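Putative peptide ABC-transport system periplasmic peptide-binding protein (Campylobacter jejuni, PDB 4OEV) binds nickel(II) outside the cytoplasmic membrane and probably hands it to an ABC-type importer, although its family is generally assigned to peptide transport. Local coordinates at residues 16-21 / 32-37; 88-93 / 136-141; 95-100 / 147-152; 160-165 / 180-185. One frame throughout, in Å; residues are numbered along the deposited sequence.

Interaction 1. Residues 16-21 / 32-37; sequences ARINPA and LVFSGL
Pro20 sets the CD-CG edge of its ring on one face of Phe34, and the two side chains cross at about a right angle. Its CD stands almost exactly above the ring centre, 3.4 Å from the centroid and only 8° off the ring normal, which makes a well-centred CH-pi contact. Proline suits the place because the C-H bonds of CD, next to the ring nitrogen, are slightly polarised and its rigid ring holds them in position. CG continues the overlap and rests 3.5 Å from Phe34 CG. The other face of the aromatic ring is met near its rim by CG1 of the adjacent Val33, so the ring is sandwiched. Phe34 swings its CG anti to its own carbonyl carbon (chi1 -61°), and from there CE2 leads toward residues 16-21. At that edge, near the ring plane, Ile18 O comes within 3.3 Å of Phe34 CE2; this carbonyl is buried without a hydrogen-bond partner, and the weakly positive C-H rim may partly compensate it. Ile18 CG2 reaches the same Phe34 CE2 at 4.1 Å and Val33 CG2 more loosely. Asn19 turns away: its OD1 accepts from Ala21 N in an Asx turn, while ND2 bonds Asn154. The result is a proline-aromatic CH-pi contact joining an Asx-turn loop to the end of helix 30-33, closing the loop that carries the nickel ligand His26.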
# COMPACT_ATOMS: atom_id res chain seq x y z
N ALA A 16 -7.43 -7.84 -10.53
CA ALA A 16 -7.88 -8.75 -11.59
C ALA A 16 -7.67 -10.23 -11.25
O ALA A 16 -8.27 -11.09 -11.88
CB ALA A 16 -7.18 -8.45 -12.90
N ARG A 17 -6.79 -10.53 -10.31
CA ARG A 17 -6.56 -11.95 -9.95
C ARG A 17 -6.68 -12.06 -8.44
O ARG A 17 -5.88 -11.47 -7.70
CB ARG A 17 -5.19 -12.43 -10.45
CG ARG A 17 -5.05 -12.52 -11.95
CD ARG A 17 -3.62 -12.89 -12.35
NE ARG A 17 -2.70 -11.77 -12.22
CZ ARG A 17 -1.41 -11.81 -12.54
NH1 ARG A 17 -0.84 -12.91 -13.00
NH2 ARG A 17 -0.67 -10.73 -12.39
N ILE A 18 -7.75 -12.71 -7.97
CA ILE A 18 -7.94 -12.81 -6.54
C ILE A 18 -7.11 -13.97 -6.04
O ILE A 18 -7.62 -15.05 -5.75
CB ILE A 18 -9.44 -12.96 -6.14
CG1 ILE A 18 -10.25 -11.75 -6.68
CG2 ILE A 18 -9.58 -12.99 -4.62
CD1 ILE A 18 -11.79 -11.90 -6.53
N ASN A 19 -5.83 -13.69 -5.91
CA ASN A 19 -4.83 -14.72 -5.63
C ASN A 19 -3.72 -14.04 -4.86
O ASN A 19 -3.13 -13.07 -5.34
CB ASN A 19 -4.35 -15.31 -6.95
CG ASN A 19 -3.28 -16.34 -6.79
OD1 ASN A 19 -2.56 -16.40 -5.79
ND2 ASN A 19 -3.17 -17.19 -7.78
N PRO A 20 -3.47 -14.50 -3.63
CA PRO A 20 -2.41 -13.95 -2.77
C PRO A 20 -1.05 -13.73 -3.50
O PRO A 20 -0.37 -12.77 -3.18
CB PRO A 20 -2.27 -15.00 -1.66
CG PRO A 20 -3.61 -15.67 -1.62
CD PRO A 20 -4.31 -15.49 -2.92
N ALA A 21 -0.70 -14.58 -4.47
CA ALA A 21 0.59 -14.44 -5.16
C ALA A 21 0.70 -13.12 -5.94
O ALA A 21 1.82 -12.70 -6.26
CB ALA A 21 0.82 -15.59 -6.09
N LEU A 32 -10.49 -11.60 2.23
CA LEU A 32 -11.80 -12.19 2.56
C LEU A 32 -11.78 -13.70 2.28
O LEU A 32 -12.23 -14.52 3.09
CB LEU A 32 -12.90 -11.54 1.74
CG LEU A 32 -13.00 -10.02 1.91
CD1 LEU A 32 -14.03 -9.45 0.97
CD2 LEU A 32 -13.36 -9.70 3.36
N VAL A 33 -11.24 -14.05 1.12
CA VAL A 33 -11.20 -15.44 0.66
C VAL A 33 -10.05 -16.24 1.28
O VAL A 33 -10.17 -17.45 1.55
CB VAL A 33 -11.11 -15.45 -0.89
CG1 VAL A 33 -11.04 -16.86 -1.45
CG2 VAL A 33 -12.30 -14.69 -1.48
N PHE A 34 -8.92 -15.58 1.51
CA PHE A 34 -7.73 -16.31 1.97
C PHE A 34 -7.34 -15.93 3.38
O PHE A 34 -7.78 -14.88 3.89
CB PHE A 34 -6.55 -16.04 1.03
CG PHE A 34 -6.81 -16.49 -0.37
CD1 PHE A 34 -6.47 -17.78 -0.77
CD2 PHE A 34 -7.42 -15.65 -1.28
CE1 PHE A 34 -6.73 -18.21 -2.07
CE2 PHE A 34 -7.68 -16.05 -2.58
CZ PHE A 34 -7.32 -17.34 -2.99
N SER A 35 -6.56 -16.79 4.02
CA SER A 35 -5.96 -16.43 5.29
C SER A 35 -4.57 -16.99 5.31
O SER A 35 -4.28 -17.99 4.63
CB SER A 35 -6.79 -16.94 6.46
OG SER A 35 -6.87 -18.35 6.40
N GLY A 36 -3.72 -16.37 6.14
CA GLY A 36 -2.31 -16.68 6.20
C GLY A 36 -1.95 -17.37 7.49
O GLY A 36 -2.83 -17.66 8.33
N LEU A 37 -0.66 -17.68 7.63
CA LEU A 37 -0.14 -18.30 8.83
C LEU A 37 -0.24 -17.37 10.02
O LEU A 37 -0.39 -17.83 11.16
CB LEU A 37 1.32 -18.73 8.64
CG LEU A 37 1.52 -19.72 7.51
CD1 LEU A 37 3.00 -20.17 7.43
CD2 LEU A 37 0.56 -20.93 7.74

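Interaction 2. Residues 88-93 / 136-141; sequences IEAFKN and GMLPKH
Phe91 and Ala90, in the last turns of helix 81-92, pack on Gly136, Met137 and Leu138, the extended lead-in to helix 140-143, whose N-cap position is held by Pro139. This is helix-to-loop packing in the interior of a family 5 solute-binding protein, and all five touching residues are buried.

Apolar contacts carry most of it. Leu138 and Phe91 approach from opposite directions, and Leu138 CD1 meets Phe91 CE1 at 3.9 Å, obliquely to the ring. The same methyl lies 4.3 Å from Ala90 CB; a small alanine keeps the helix surface low enough for the leucine to lie close. Met137 leaves its backbone across the line of approach, yet bends at chi2 (-67°) and so carries its CE back to the ring, 4.3 Å from Phe91 CE2 and near the ring plane. A flexible, unbranched methionine is well suited to this detour. On the helix side, the ring of Phe104 also meets Phe91, their planes about 55° apart.

Polar contacts are made with residues beyond the two segments, which share no hydrogen bond. Ser87, just before residues 88-93 on the helix, uses OG to bind Leu138 N, and Asp83 OD1 receives Lys140 N; both tie the lead-in to helix 81-92.

A carbonyl-to-edge contact is the remaining kind. Gly136 O is buried without a hydrogen-bonding partner, and it lies at the aromatic rim in the ring plane, 3.6 Å from Phe91 CZ.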
# COMPACT_ATOMS: atom_id res chain seq x y z
N ILE A 88 4.65 -21.05 -0.38
CA ILE A 88 5.91 -20.35 -0.23
C ILE A 88 6.80 -20.61 -1.45
O ILE A 88 7.37 -19.69 -2.00
CB ILE A 88 6.62 -20.86 1.02
CG1 ILE A 88 6.09 -20.23 2.29
CG2 ILE A 88 8.09 -20.64 0.94
CD1 ILE A 88 6.75 -20.86 3.51
N GLU A 89 6.86 -21.85 -1.93
CA GLU A 89 7.62 -22.13 -3.13
C GLU A 89 7.03 -21.43 -4.35
O GLU A 89 7.78 -20.97 -5.25
CB GLU A 89 7.70 -23.65 -3.34
CG GLU A 89 8.63 -24.23 -2.34
CD GLU A 89 8.79 -25.75 -2.45
OE1 GLU A 89 8.08 -26.41 -3.24
OE2 GLU A 89 9.66 -26.24 -1.73
N ALA A 90 5.71 -21.28 -4.34
CA ALA A 90 5.00 -20.65 -5.43
C ALA A 90 5.36 -19.17 -5.55
O ALA A 90 5.59 -18.71 -6.66
CB ALA A 90 3.49 -20.80 -5.27
N PHE A 91 5.46 -18.46 -4.42
CA PHE A 91 5.78 -17.03 -4.36
C PHE A 91 7.23 -16.77 -4.80
O PHE A 91 7.55 -15.72 -5.34
CB PHE A 91 5.59 -16.49 -2.96
CG PHE A 91 4.17 -16.69 -2.40
CD1 PHE A 91 3.06 -16.75 -3.24
CD2 PHE A 91 3.98 -16.84 -1.04
CE1 PHE A 91 1.76 -16.90 -2.73
CE2 PHE A 91 2.68 -17.03 -0.50
CZ PHE A 91 1.58 -17.06 -1.36
N LYS A 92 8.13 -17.73 -4.56
CA LYS A 92 9.52 -17.45 -4.89
C LYS A 92 9.94 -18.09 -6.20
O LYS A 92 11.08 -17.94 -6.60
CB LYS A 92 10.46 -17.91 -3.79
CG LYS A 92 10.51 -19.44 -3.58
CD LYS A 92 11.61 -19.81 -2.60
CE LYS A 92 11.86 -21.35 -2.57
NZ LYS A 92 13.30 -21.67 -2.87
N ASN A 93 9.02 -18.77 -6.88
CA ASN A 93 9.31 -19.31 -8.22
C ASN A 93 9.24 -18.20 -9.23
O ASN A 93 8.18 -17.57 -9.40
CB ASN A 93 8.34 -20.44 -8.57
CG ASN A 93 8.73 -21.21 -9.82
OD1 ASN A 93 9.20 -20.63 -10.80
ND2 ASN A 93 8.57 -22.53 -9.77
N GLY A 136 -2.09 -14.77 2.25
CA GLY A 136 -2.95 -15.95 2.18
C GLY A 136 -2.17 -17.18 1.73
O GLY A 136 -1.17 -17.05 1.02
N MET A 137 -2.59 -18.37 2.19
CA MET A 137 -2.04 -19.64 1.68
C MET A 137 -2.88 -20.12 0.47
O MET A 137 -4.08 -19.79 0.36
CB MET A 137 -1.99 -20.69 2.80
CG MET A 137 -1.00 -20.38 3.95
SD MET A 137 0.73 -20.41 3.44
CE MET A 137 0.90 -18.63 3.11
N LEU A 138 -2.23 -20.77 -0.47
CA LEU A 138 -2.86 -21.29 -1.68
C LEU A 138 -3.13 -22.80 -1.54
O LEU A 138 -2.40 -23.48 -0.83
CB LEU A 138 -1.98 -21.10 -2.90
CG LEU A 138 -1.69 -19.64 -3.27
CD1 LEU A 138 -0.57 -19.62 -4.29
CD2 LEU A 138 -2.95 -19.06 -3.82
N PRO A 139 -4.14 -23.31 -2.27
CA PRO A 139 -4.45 -24.75 -2.25
C PRO A 139 -3.68 -25.56 -3.27
O PRO A 139 -3.97 -25.54 -4.47
CB PRO A 139 -5.95 -24.78 -2.54
CG PRO A 139 -6.23 -23.54 -3.34
CD PRO A 139 -5.24 -22.52 -2.87
N LYS A 140 -2.70 -26.31 -2.76
CA LYS A 140 -1.93 -27.23 -3.59
C LYS A 140 -2.81 -28.13 -4.44
O LYS A 140 -2.59 -28.25 -5.64
CB LYS A 140 -1.01 -28.07 -2.71
CG LYS A 140 -0.21 -29.13 -3.45
CD LYS A 140 0.87 -29.66 -2.55
CE LYS A 140 1.76 -30.69 -3.24
NZ LYS A 140 1.05 -31.98 -3.38
N HIS A 141 -3.86 -28.70 -3.85
CA HIS A 141 -4.65 -29.71 -4.56
C HIS A 141 -5.40 -29.17 -5.77
O HIS A 141 -5.90 -29.97 -6.58
CB HIS A 141 -5.65 -30.40 -3.60
CG HIS A 141 -6.78 -29.52 -3.17
ND1 HIS A 141 -6.72 -28.76 -2.02
CD2 HIS A 141 -7.98 -29.26 -3.74
CE1 HIS A 141 -7.85 -28.08 -1.89
NE2 HIS A 141 -8.63 -28.35 -2.92

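Interaction 3. Residues 95-100 / 147-152; sequences KNNSSI and NLNTSS
Asn149 reaches across to residues 95-97 and is gripped through both ends of its amide. ND2 donates to Lys95 O at 3.0 Å along a nearly straight bond (172°), lying in both the carbonyl and the amide plane. Its other proton goes to Asn147 OD1, 2.8 Å from Asn149 ND2, so both N-H groups are used and the flip of the amide is settled. The grip has a price: Asn96 O and Asn149 OD1, both acceptors, are 3.0 Å apart, an unfavourable approach probably eased because Asn96 O also takes the hydroxyl of Tyr22. Beside these amides Leu148 is buried, its CD2 3.9 Å from Asn96 CG, an apolar branch laid against the amide. A water 2.6 Å from Asn96 OD1 bridges it to Leu148 N, which donates to the water, and Asn96 ND2 turns back to Ala90 O of helix 81-92.

The solvent side is looser. Lys95 leads its amine away from the contact, and the exposed Asn97 gives its ND2 to Asn149 OD1 at 3.1 Å from 39° above the carbonyl plane, the two amide planes 48° apart. Asparagine suits these places because one short amide both donates and accepts. Asn147 OD1 also receives Asn149 N, forming an Asx turn; the whole is a loop-to-loop contact at the surface, built on that turn and linked asparagine amides.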
# COMPACT_ATOMS: atom_id res chain seq x y z
N LYS A 95 9.00 -18.14 -12.34
CA LYS A 95 8.08 -18.37 -13.44
C LYS A 95 6.66 -17.96 -13.06
O LYS A 95 5.78 -17.89 -13.92
CB LYS A 95 8.15 -19.82 -13.92
CG LYS A 95 9.39 -20.12 -14.76
CD LYS A 95 9.32 -21.44 -15.55
CE LYS A 95 9.22 -22.66 -14.63
NZ LYS A 95 9.66 -23.93 -15.29
N ASN A 96 6.43 -17.70 -11.77
CA ASN A 96 5.10 -17.23 -11.36
C ASN A 96 4.96 -15.71 -11.35
O ASN A 96 3.83 -15.21 -11.27
CB ASN A 96 4.71 -17.75 -9.98
CG ASN A 96 4.41 -19.22 -9.99
OD1 ASN A 96 3.96 -19.74 -11.01
ND2 ASN A 96 4.64 -19.89 -8.86
N ASN A 97 6.07 -14.98 -11.48
CA ASN A 97 6.04 -13.50 -11.53
C ASN A 97 5.26 -12.86 -10.40
O ASN A 97 4.52 -11.89 -10.60
CB ASN A 97 5.48 -13.03 -12.89
CG ASN A 97 6.21 -13.68 -14.05
OD1 ASN A 97 7.39 -13.44 -14.24
ND2 ASN A 97 5.53 -14.56 -14.79
N SER A 98 5.48 -13.36 -9.18
CA SER A 98 4.69 -12.97 -8.02
C SER A 98 4.95 -11.53 -7.61
O SER A 98 6.08 -11.08 -7.66
CB SER A 98 5.00 -13.89 -6.84
OG SER A 98 4.30 -13.44 -5.70
N SER A 99 3.89 -10.81 -7.21
CA SER A 99 4.01 -9.42 -6.79
C SER A 99 4.78 -9.34 -5.44
O SER A 99 5.32 -8.30 -5.06
CB SER A 99 2.61 -8.81 -6.62
OG SER A 99 1.95 -9.60 -5.62
N ILE A 100 4.84 -10.47 -4.75
CA ILE A 100 5.47 -10.53 -3.43
C ILE A 100 6.73 -11.41 -3.49
O ILE A 100 7.27 -11.80 -2.46
CB ILE A 100 4.49 -11.06 -2.34
CG1 ILE A 100 3.96 -12.43 -2.72
CG2 ILE A 100 3.32 -10.09 -2.16
CD1 ILE A 100 2.83 -12.92 -1.82
N ASN A 147 -1.05 -23.17 -14.27
CA ASN A 147 -0.23 -21.98 -14.50
C ASN A 147 -0.78 -20.89 -13.61
O ASN A 147 -1.83 -20.32 -13.89
CB ASN A 147 -0.25 -21.59 -15.96
CG ASN A 147 0.70 -20.43 -16.28
OD1 ASN A 147 1.12 -19.68 -15.40
ND2 ASN A 147 1.07 -20.33 -17.55
N LEU A 148 -0.06 -20.61 -12.53
CA LEU A 148 -0.54 -19.69 -11.53
C LEU A 148 -0.87 -18.32 -12.13
O LEU A 148 -1.73 -17.60 -11.61
CB LEU A 148 0.49 -19.55 -10.41
CG LEU A 148 -0.07 -18.94 -9.12
CD1 LEU A 148 -0.99 -19.96 -8.40
CD2 LEU A 148 1.06 -18.47 -8.22
N ASN A 149 -0.17 -17.96 -13.21
CA ASN A 149 -0.35 -16.67 -13.87
C ASN A 149 -1.72 -16.45 -14.49
O ASN A 149 -2.27 -15.34 -14.45
CB ASN A 149 0.71 -16.47 -14.97
CG ASN A 149 2.14 -16.50 -14.43
OD1 ASN A 149 2.64 -15.49 -13.96
ND2 ASN A 149 2.81 -17.64 -14.55
N THR A 150 -2.28 -17.50 -15.09
CA THR A 150 -3.45 -17.33 -15.93
C THR A 150 -4.61 -18.23 -15.53
O THR A 150 -5.63 -18.23 -16.19
CB THR A 150 -3.09 -17.59 -17.40
OG1 THR A 150 -2.51 -18.90 -17.51
CG2 THR A 150 -2.03 -16.56 -17.92
N SER A 151 -4.45 -18.99 -14.45
CA SER A 151 -5.44 -20.03 -14.05
C SER A 151 -6.83 -19.42 -13.85
O SER A 151 -6.93 -18.27 -13.42
CB SER A 151 -5.01 -20.71 -12.75
OG SER A 151 -5.92 -21.73 -12.33
N SER A 152 -7.87 -20.19 -14.18
CA SER A 152 -9.24 -19.70 -14.00
C SER A 152 -9.57 -19.60 -12.51
O SER A 152 -10.50 -18.88 -12.12
CB SER A 152 -10.23 -20.58 -14.74
OG SER A 152 -10.18 -21.93 -14.31
O HOH W 1 2.60 -21.87 -11.61

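Interaction 4. Residues 160-165 / 180-185; sequences TGPYKF and EHFYLD
Pro162 lies alongside Phe182, both side chains pointing the same way, with the proline over one ring face. Its CB is 3.8 Å from the ring centroid, 23° off the normal, a CH-pi contact, and CA sits above the ring centre. The opposite face is met by CB of Leu184, near the rim. Thr160 O lies at the edges of two rings, 3.5 Å from Phe182 CE1 and equally 3.5 Å from Tyr183 CE2, near the plane of each.

Lys164 and Glu180 supply the charged part. The lysine chain runs out extended beyond CG, whereas Glu180 starts between its backbone N and carbonyl carbon (chi1 74°) and bends at chi2 to bring its carboxylate back. Lys164 NZ meets the syn side of Glu180 OE2 at 3.1 Å and reaches OE1 only weakly.

Farther out, Asn179, just after strand 173-178, binds Gly161 O through ND2 and shares a backbone hydrogen bond with Pro162, which probably helps to hold the proline against the ring. Tyr183 OH bonds Asp49 and Ser35; Ser35 OG also holds Thr160 OG1, linking the tyrosine and threonine.

The chemistry is thus divided: buried aromatic and proline surfaces define the fit where strands 163-169 and 173-178 meet the following loop, while the salt bridge, with its glutamate exposed and probably screened by solvent, is likely to contribute only modestly to stability.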
# COMPACT_ATOMS: atom_id res chain seq x y z
N THR A 160 -8.98 -20.34 2.58
CA THR A 160 -9.32 -20.76 3.94
C THR A 160 -9.99 -19.58 4.69
O THR A 160 -10.33 -19.73 5.85
CB THR A 160 -8.09 -21.18 4.76
OG1 THR A 160 -7.08 -20.17 4.58
CG2 THR A 160 -7.49 -22.56 4.29
N GLY A 161 -10.20 -18.45 4.00
CA GLY A 161 -10.68 -17.22 4.65
C GLY A 161 -12.13 -17.21 5.18
O GLY A 161 -12.81 -18.24 5.13
N PRO A 162 -12.58 -16.06 5.76
CA PRO A 162 -13.96 -15.99 6.33
C PRO A 162 -15.09 -15.97 5.30
O PRO A 162 -16.26 -16.20 5.62
CB PRO A 162 -13.95 -14.66 7.11
CG PRO A 162 -12.84 -13.78 6.39
CD PRO A 162 -11.78 -14.86 6.08
N TYR A 163 -14.74 -15.71 4.06
CA TYR A 163 -15.75 -15.53 3.03
C TYR A 163 -15.50 -16.37 1.78
O TYR A 163 -14.38 -16.37 1.23
CB TYR A 163 -15.85 -14.05 2.67
CG TYR A 163 -16.73 -13.29 3.63
CD1 TYR A 163 -18.12 -13.40 3.53
CD2 TYR A 163 -16.21 -12.49 4.65
CE1 TYR A 163 -18.96 -12.75 4.40
CE2 TYR A 163 -17.07 -11.82 5.55
CZ TYR A 163 -18.45 -11.96 5.40
OH TYR A 163 -19.37 -11.36 6.25
N LYS A 164 -16.55 -17.01 1.30
CA LYS A 164 -16.47 -17.86 0.12
C LYS A 164 -16.85 -17.02 -1.08
O LYS A 164 -17.77 -16.19 -0.97
CB LYS A 164 -17.40 -19.10 0.25
CG LYS A 164 -17.02 -20.12 1.31
CD LYS A 164 -18.01 -21.32 1.33
CE LYS A 164 -17.48 -22.49 2.17
NZ LYS A 164 -18.34 -23.73 2.12
N PHE A 165 -16.12 -17.19 -2.18
CA PHE A 165 -16.40 -16.46 -3.43
C PHE A 165 -17.72 -16.95 -4.05
O PHE A 165 -17.93 -18.15 -4.18
CB PHE A 165 -15.24 -16.64 -4.44
CG PHE A 165 -15.53 -16.08 -5.81
CD1 PHE A 165 -15.28 -14.74 -6.09
CD2 PHE A 165 -16.03 -16.89 -6.82
CE1 PHE A 165 -15.55 -14.23 -7.35
CE2 PHE A 165 -16.30 -16.37 -8.08
CZ PHE A 165 -16.07 -15.05 -8.34
N GLU A 180 -19.10 -21.00 6.52
CA GLU A 180 -19.80 -21.57 7.67
C GLU A 180 -18.90 -22.51 8.48
O GLU A 180 -19.29 -22.94 9.58
CB GLU A 180 -21.07 -22.31 7.21
CG GLU A 180 -20.81 -23.66 6.53
CD GLU A 180 -20.41 -23.57 5.05
OE1 GLU A 180 -20.75 -24.53 4.31
OE2 GLU A 180 -19.75 -22.57 4.62
N HIS A 181 -17.75 -22.89 7.90
CA HIS A 181 -16.73 -23.64 8.61
C HIS A 181 -15.44 -22.84 8.72
O HIS A 181 -14.38 -23.31 8.30
CB HIS A 181 -16.45 -24.98 7.93
CG HIS A 181 -17.69 -25.80 7.70
ND1 HIS A 181 -18.16 -26.10 6.43
CD2 HIS A 181 -18.55 -26.38 8.57
CE1 HIS A 181 -19.26 -26.82 6.54
NE2 HIS A 181 -19.52 -27.01 7.82
N PHE A 182 -15.52 -21.63 9.26
CA PHE A 182 -14.36 -20.76 9.42
C PHE A 182 -13.77 -21.05 10.80
O PHE A 182 -14.41 -20.83 11.82
CB PHE A 182 -14.74 -19.28 9.23
CG PHE A 182 -13.58 -18.34 9.26
CD1 PHE A 182 -12.41 -18.63 8.56
CD2 PHE A 182 -13.67 -17.13 9.92
CE1 PHE A 182 -11.33 -17.75 8.57
CE2 PHE A 182 -12.62 -16.24 9.93
CZ PHE A 182 -11.43 -16.56 9.25
N TYR A 183 -12.56 -21.59 10.81
CA TYR A 183 -11.91 -22.09 12.03
C TYR A 183 -11.75 -20.98 13.09
O TYR A 183 -11.65 -21.24 14.29
CB TYR A 183 -10.53 -22.67 11.65
CG TYR A 183 -9.66 -21.60 11.01
CD1 TYR A 183 -8.76 -20.85 11.76
CD2 TYR A 183 -9.77 -21.32 9.65
CE1 TYR A 183 -7.98 -19.85 11.16
CE2 TYR A 183 -8.98 -20.34 9.04
CZ TYR A 183 -8.10 -19.61 9.80
OH TYR A 183 -7.35 -18.61 9.17
N LEU A 184 -11.65 -19.75 12.62
CA LEU A 184 -11.25 -18.63 13.47
C LEU A 184 -12.40 -18.09 14.34
O LEU A 184 -12.18 -17.69 15.49
CB LEU A 184 -10.67 -17.53 12.60
CG LEU A 184 -9.77 -16.52 13.29
CD1 LEU A 184 -8.54 -17.20 13.88
CD2 LEU A 184 -9.38 -15.41 12.32
N ASP A 185 -13.60 -18.03 13.76
CA ASP A 185 -14.82 -17.58 14.44
C ASP A 185 -16.05 -17.67 13.50
O ASP A 185 -15.91 -17.94 12.31
CB ASP A 185 -14.65 -16.15 14.94
CG ASP A 185 -15.28 -15.95 16.29
OD1 ASP A 185 -16.35 -16.54 16.53
OD2 ASP A 185 -14.70 -15.22 17.12

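How the interactions relate
Interaction 1 is the hub: its centre lies 10 Å from that of interaction 2, 12 Å from that of interaction 3 and 13 Å from that of interaction 4, and it touches all three. Ser35 O meets Met137 N at 3.0 Å, Ala21 O takes both Ser98 OG and Ser99 N, and Val33 O faces Gly161 N. The segments of interactions 2 and 3 alternate along the chain, so helix 81-92 with its following loop is matched to the lead-in and the loop after helix 140-143. Interaction 4, beside strands 163-169 and 173-178, closes last and touches neither of these. Interaction 1 closes the loop holding the nickel ligand His26; the others join neighbouring parts of the same region.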